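Long-range contact in 5'-nucleotidase SURE (Aquifex aeolicus, PDB 2WQK), which probably removes the phosphate from nucleoside 5'-monophosphates with the help of one divalent metal cation per subunit: residues A[156-168]-A[221-234]. Sequence-based numbering, arbitrary orientation. Where two conformers were deposited one is given.
Sequences EDTYLNVNIPNLR and VLNGYVSVTPLHLD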
loop_
_atom_site.group_PDB
_atom_site.type_symbol
_atom_site.label_atom_id
_atom_site.label_comp_id
_atom_site.label_asym_id
_atom_site.label_seq_id
_atom_site.Cartn_x
_atom_site.Cartn_y
_atom_site.Cartn_z
ATOM N N GLU A 156 -34.481 -12.298 -10.811
ATOM C CA GLU A 156 -33.581 -12.157 -11.946
ATOM C C GLU A 156 -32.593 -11.008 -11.786
ATOM O O GLU A 156 -32.958 -9.943 -11.278
ATOM C CB GLU A 156 -34.396 -11.941 -13.236
ATOM C CG GLU A 156 -35.327 -10.681 -13.229
ATOM C CD GLU A 156 -36.049 -10.442 -14.557
ATOM O OE1 GLU A 156 -36.206 -11.406 -15.356
ATOM O OE2 GLU A 156 -36.459 -9.286 -14.807
ATOM N N ASP A 157 -31.367 -11.223 -12.261
ATOM C CA ASP A 157 -30.395 -10.134 -12.476
ATOM C C ASP A 157 -30.278 -9.387 -11.174
ATOM O O ASP A 157 -30.352 -8.145 -11.158
ATOM C CB ASP A 157 -30.856 -9.194 -13.636
ATOM C CG ASP A 157 -29.903 -8.017 -13.888
ATOM O OD1 ASP A 157 -28.665 -8.176 -13.696
ATOM O OD2 ASP A 157 -30.430 -6.928 -14.290
ATOM N N THR A 158 -30.138 -10.106 -10.048
ATOM C CA THR A 158 -30.138 -9.325 -8.828
ATOM C C THR A 158 -29.248 -9.975 -7.768
ATOM O O THR A 158 -29.135 -11.176 -7.692
ATOM C CB THR A 158 -31.617 -9.265 -8.276
ATOM O OG1 THR A 158 -32.491 -8.754 -9.302
ATOM C CG2 THR A 158 -31.743 -8.402 -7.028
ATOM N N TYR A 159 -28.692 -9.136 -6.922
ATOM C CA TYR A 159 -28.130 -9.590 -5.633
ATOM C C TYR A 159 -28.537 -8.559 -4.597
ATOM O O TYR A 159 -28.908 -7.446 -4.960
ATOM C CB TYR A 159 -26.631 -9.857 -5.688
ATOM C CG TYR A 159 -25.762 -8.669 -6.074
ATOM C CD1 TYR A 159 -24.944 -8.082 -5.133
ATOM C CD2 TYR A 159 -25.715 -8.162 -7.385
ATOM C CE1 TYR A 159 -24.166 -6.981 -5.420
ATOM C CE2 TYR A 159 -24.915 -7.062 -7.685
ATOM C CZ TYR A 159 -24.143 -6.485 -6.706
ATOM O OH TYR A 159 -23.346 -5.398 -6.986
ATOM N N LEU A 160 -28.541 -8.948 -3.320
ATOM C CA LEU A 160 -29.077 -8.079 -2.284
ATOM C C LEU A 160 -27.980 -7.367 -1.495
ATOM O O LEU A 160 -27.009 -7.972 -1.092
ATOM C CB LEU A 160 -29.965 -8.877 -1.314
ATOM C CG LEU A 160 -31.110 -9.645 -1.959
ATOM C CD1 LEU A 160 -31.891 -10.404 -0.844
ATOM C CD2 LEU A 160 -32.045 -8.772 -2.784
ATOM N N ASN A 161 -28.247 -6.096 -1.212
ATOM C CA ASN A 161 -27.414 -5.265 -0.381
ATOM C C ASN A 161 -28.156 -4.862 0.885
ATOM O O ASN A 161 -29.171 -4.196 0.802
ATOM C CB ASN A 161 -26.934 -3.997 -1.087
ATOM C CG ASN A 161 -25.889 -3.291 -0.275
ATOM O OD1 ASN A 161 -24.957 -3.935 0.254
ATOM N ND2 ASN A 161 -26.045 -1.956 -0.116
ATOM N N VAL A 162 -27.711 -5.420 2.026
ATOM C CA VAL A 162 -28.465 -5.269 3.294
ATOM C C VAL A 162 -27.660 -4.445 4.271
ATOM O O VAL A 162 -26.470 -4.722 4.479
ATOM C CB VAL A 162 -28.783 -6.654 3.903
ATOM C CG1 VAL A 162 -29.589 -6.502 5.206
ATOM C CG2 VAL A 162 -29.535 -7.533 2.892
ATOM N N ASN A 163 -28.294 -3.409 4.851
ATOM C CA ASN A 163 -27.666 -2.624 5.922
ATOM C C ASN A 163 -28.568 -2.738 7.146
ATOM O O ASN A 163 -29.797 -2.609 7.020
ATOM C CB ASN A 163 -27.499 -1.153 5.529
ATOM C CG ASN A 163 -26.313 -0.951 4.594
ATOM O OD1 ASN A 163 -25.230 -0.541 5.035
ATOM N ND2 ASN A 163 -26.524 -1.244 3.271
ATOM N N ILE A 164 -27.939 -2.941 8.298
ATOM C CA ILE A 164 -28.690 -3.147 9.553
ATOM C C ILE A 164 -28.284 -2.099 10.565
ATOM O O ILE A 164 -27.115 -1.938 10.847
ATOM C CB ILE A 164 -28.424 -4.540 10.158
ATOM C CG1 ILE A 164 -28.584 -5.666 9.128
ATOM C CG2 ILE A 164 -29.295 -4.776 11.410
ATOM C CD1 ILE A 164 -27.235 -6.037 8.388
ATOM N N PRO A 165 -29.269 -1.385 11.134
ATOM C CA PRO A 165 -28.964 -0.443 12.214
ATOM C C PRO A 165 -28.301 -1.093 13.430
ATOM O O PRO A 165 -28.563 -2.254 13.730
ATOM C CB PRO A 165 -30.358 0.047 12.654
ATOM C CG PRO A 165 -31.297 -0.291 11.676
ATOM C CD PRO A 165 -30.698 -1.412 10.816
ATOM N N ASN A 166 -27.485 -0.311 14.135
ATOM C CA ASN A 166 -26.825 -0.789 15.332
ATOM C C ASN A 166 -27.764 -0.718 16.517
ATOM O O ASN A 166 -27.645 0.177 17.363
ATOM C CB ASN A 166 -25.562 0.003 15.607
ATOM C CG ASN A 166 -24.736 -0.593 16.709
ATOM O OD1 ASN A 166 -24.806 -1.788 16.947
ATOM N ND2 ASN A 166 -23.933 0.238 17.381
ATOM N N LEU A 167 -28.715 -1.639 16.527
ATOM C CA LEU A 167 -29.713 -1.738 17.576
ATOM C C LEU A 167 -29.812 -3.158 18.081
ATOM O O LEU A 167 -29.499 -4.124 17.376
ATOM C CB LEU A 167 -31.073 -1.345 17.016
ATOM C CG LEU A 167 -31.290 0.106 16.591
ATOM C CD1 LEU A 167 -32.579 0.257 15.776
ATOM C CD2 LEU A 167 -31.313 1.028 17.803
ATOM N N ARG A 168 -30.312 -3.308 19.312
ATOM C CA ARG A 168 -30.690 -4.625 19.734
ATOM C C ARG A 168 -31.756 -5.189 18.819
ATOM O O ARG A 168 -32.589 -4.447 18.284
ATOM C CB ARG A 168 -31.222 -4.594 21.177
ATOM C CG ARG A 168 -30.168 -4.286 22.180
ATOM C CD ARG A 168 -30.747 -4.296 23.612
ATOM N NE ARG A 168 -31.626 -5.452 23.841
ATOM C CZ ARG A 168 -32.960 -5.423 23.919
ATOM N NH1 ARG A 168 -33.650 -4.285 23.813
ATOM N NH2 ARG A 168 -33.620 -6.557 24.113
ATOM N N VAL A 221 -32.330 2.928 7.422
ATOM C CA VAL A 221 -31.431 2.673 8.555
ATOM C C VAL A 221 -31.407 3.843 9.546
ATOM O O VAL A 221 -31.299 3.608 10.760
ATOM C CB VAL A 221 -30.014 2.258 8.109
ATOM C CG1 VAL A 221 -30.088 0.901 7.394
ATOM C CG2 VAL A 221 -29.354 3.322 7.243
ATOM N N LEU A 222 -31.510 5.071 9.046
ATOM C CA LEU A 222 -31.558 6.263 9.916
ATOM C C LEU A 222 -32.771 6.215 10.843
ATOM O O LEU A 222 -32.764 6.824 11.945
ATOM C CB LEU A 222 -31.567 7.554 9.082
ATOM C CG LEU A 222 -30.195 8.010 8.565
ATOM C CD1 LEU A 222 -30.324 9.031 7.385
ATOM C CD2 LEU A 222 -29.306 8.576 9.732
ATOM N N ASN A 223 -33.830 5.552 10.386
ATOM C CA ASN A 223 -35.078 5.439 11.135
ATOM C C ASN A 223 -35.294 4.094 11.818
ATOM O O ASN A 223 -36.410 3.793 12.264
ATOM C CB ASN A 223 -36.242 5.802 10.227
ATOM C CG ASN A 223 -36.290 7.317 9.936
ATOM O OD1 ASN A 223 -36.833 8.090 10.765
ATOM N ND2 ASN A 223 -35.705 7.765 8.806
ATOM N N GLY A 224 -34.245 3.271 11.902
ATOM C CA GLY A 224 -34.302 2.043 12.693
ATOM C C GLY A 224 -34.842 0.811 12.003
ATOM O O GLY A 224 -35.163 -0.180 12.640
ATOM N N TYR A 225 -34.876 0.843 10.665
ATOM C CA TYR A 225 -35.290 -0.296 9.876
ATOM C C TYR A 225 -34.058 -0.903 9.167
ATOM O O TYR A 225 -33.128 -0.190 8.779
ATOM C CB TYR A 225 -36.252 0.138 8.783
ATOM C CG TYR A 225 -37.552 0.674 9.298
ATOM C CD1 TYR A 225 -38.600 -0.174 9.536
ATOM C CD2 TYR A 225 -37.722 2.028 9.472
ATOM C CE1 TYR A 225 -39.838 0.330 10.024
ATOM C CE2 TYR A 225 -38.923 2.537 9.946
ATOM C CZ TYR A 225 -39.969 1.682 10.204
ATOM O OH TYR A 225 -41.156 2.226 10.694
ATOM N N VAL A 226 -34.116 -2.206 8.946
ATOM C CA VAL A 226 -33.180 -2.876 8.041
ATOM C C VAL A 226 -33.524 -2.427 6.621
ATOM O O VAL A 226 -34.701 -2.305 6.252
ATOM C CB VAL A 226 -33.296 -4.398 8.137
ATOM C CG1 VAL A 226 -32.369 -5.082 7.122
ATOM C CG2 VAL A 226 -32.950 -4.831 9.567
ATOM N N SER A 227 -32.472 -2.139 5.839
ATOM C CA SER A 227 -32.600 -1.829 4.425
ATOM C C SER A 227 -32.160 -3.025 3.599
ATOM O O SER A 227 -31.046 -3.503 3.784
ATOM C CB SER A 227 -31.655 -0.674 4.084
ATOM O OG SER A 227 -31.493 -0.527 2.686
ATOM N N VAL A 228 -33.000 -3.426 2.647
ATOM C CA VAL A 228 -32.617 -4.453 1.668
ATOM C C VAL A 228 -32.834 -3.858 0.273
ATOM O O VAL A 228 -33.960 -3.619 -0.119
ATOM C CB VAL A 228 -33.446 -5.746 1.812
ATOM C CG1 VAL A 228 -32.988 -6.766 0.775
ATOM C CG2 VAL A 228 -33.419 -6.325 3.265
ATOM N N THR A 229 -31.729 -3.632 -0.470
ATOM C CA THR A 229 -31.813 -3.077 -1.815
ATOM C C THR A 229 -31.445 -4.182 -2.826
ATOM O O THR A 229 -30.376 -4.774 -2.716
ATOM C CB THR A 229 -30.802 -1.939 -2.022
ATOM O OG1 THR A 229 -30.981 -0.934 -1.013
ATOM C CG2 THR A 229 -30.922 -1.323 -3.454
ATOM N N PRO A 230 -32.320 -4.413 -3.815
ATOM C CA PRO A 230 -31.988 -5.338 -4.901
ATOM C C PRO A 230 -31.147 -4.548 -5.914
ATOM O O PRO A 230 -31.589 -3.503 -6.431
ATOM C CB PRO A 230 -33.342 -5.718 -5.498
ATOM C CG PRO A 230 -34.207 -4.520 -5.256
ATOM C CD PRO A 230 -33.660 -3.805 -4.013
ATOM N N LEU A 231 -29.947 -5.041 -6.170
ATOM C CA LEU A 231 -29.011 -4.391 -7.105
ATOM C C LEU A 231 -28.952 -5.182 -8.400
ATOM O O LEU A 231 -28.937 -6.427 -8.396
ATOM C CB LEU A 231 -27.608 -4.382 -6.502
ATOM C CG LEU A 231 -27.397 -3.631 -5.181
ATOM C CD1 LEU A 231 -25.952 -3.757 -4.642
ATOM C CD2 LEU A 231 -27.796 -2.145 -5.376
ATOM N N HIS A 232 -28.837 -4.434 -9.502
ATOM C CA HIS A 232 -28.531 -5.017 -10.787
ATOM C C HIS A 232 -27.137 -5.612 -10.805
ATOM O O HIS A 232 -26.193 -4.960 -10.369
ATOM C CB HIS A 232 -28.540 -3.941 -11.894
ATOM C CG HIS A 232 -29.878 -3.531 -12.367
ATOM N ND1 HIS A 232 -30.689 -4.347 -13.120
ATOM C CD2 HIS A 232 -30.496 -2.324 -12.304
ATOM C CE1 HIS A 232 -31.783 -3.670 -13.453
ATOM N NE2 HIS A 232 -31.685 -2.442 -12.970
ATOM N N LEU A 233 -26.993 -6.809 -11.392
ATOM C CA LEU A 233 -25.682 -7.281 -11.765
ATOM C C LEU A 233 -25.232 -6.616 -13.086
ATOM O O LEU A 233 -24.097 -6.150 -13.205
ATOM C CB LEU A 233 -25.646 -8.802 -11.949
ATOM C CG LEU A 233 -24.210 -9.255 -12.327
ATOM C CD1 LEU A 233 -23.064 -8.779 -11.369
ATOM C CD2 LEU A 233 -24.186 -10.764 -12.520
ATOM N N ASP A 234 -26.152 -6.538 -14.043
ATOM C CA ASP A 234 -25.842 -5.963 -15.360
ATOM C C ASP A 234 -26.045 -4.468 -15.256
ATOM O O ASP A 234 -27.145 -4.017 -14.958
ATOM C CB ASP A 234 -26.776 -6.616 -16.372
ATOM C CG ASP A 234 -26.489 -6.238 -17.830
ATOM O OD1 ASP A 234 -25.793 -5.204 -18.084
ATOM O OD2 ASP A 234 -27.060 -7.002 -18.693
HETATM O O HOH W 1 -23.656 -4.449 -9.436
HETATM O O HOH W 2 -29.145 -1.628 1.966
HETATM O O HOH W 3 -28.448 -0.264 -0.260
#
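Tyr159, Asn161 and Asn163 form hydrogen-bonded pairs with Leu231, Thr229 and Ser227, six N-H...O bonds joining strands 158-165 and 225-232 as antiparallel neighbours whose axes approach to 4.6 Å at 143°. On one face of the sheet Leu231 lays its CB over the Tyr159 ring, 4.2 Å from the centroid, a CH-pi contact, while its CD1 touches Tyr159 CE1 and Asn161 CB. The ring owes this place to a CG set between backbone N and carbonyl carbon (chi1 60°), and a water links Tyr159 OH to the carbonyl O of His232. With alanine in place of Tyr159, Leu231 would probably lose its aromatic cover and that water its hydroxyl partner. The opposite face is largely aliphatic in its middle, where Val162 CG2 lies alongside Val228; Val162 CG1 also meets Val226 CG1 at 3.7 Å. At one end Asp157 OD2 accepts a nearly straight bond from His232 ND1 (2.8 Å, 163°), in the imidazole plane but above that of the carboxylate; OD1 takes Asp234 N through its syn lone pair. At the other end Pro165 packs against Gly224, whose positive phi closes helix 217-222 in a Schellman motif. The backbone O and N of Asn98 hold Asn161 ND2 and Asn163 OD1 respectively, and Asn163 lies about 7 Å from the metal ligand Asn94 between side chains. Such pairing illustrates how an antiparallel strand extends the parallel part of a mixed alpha/beta sheet, here the SurE core.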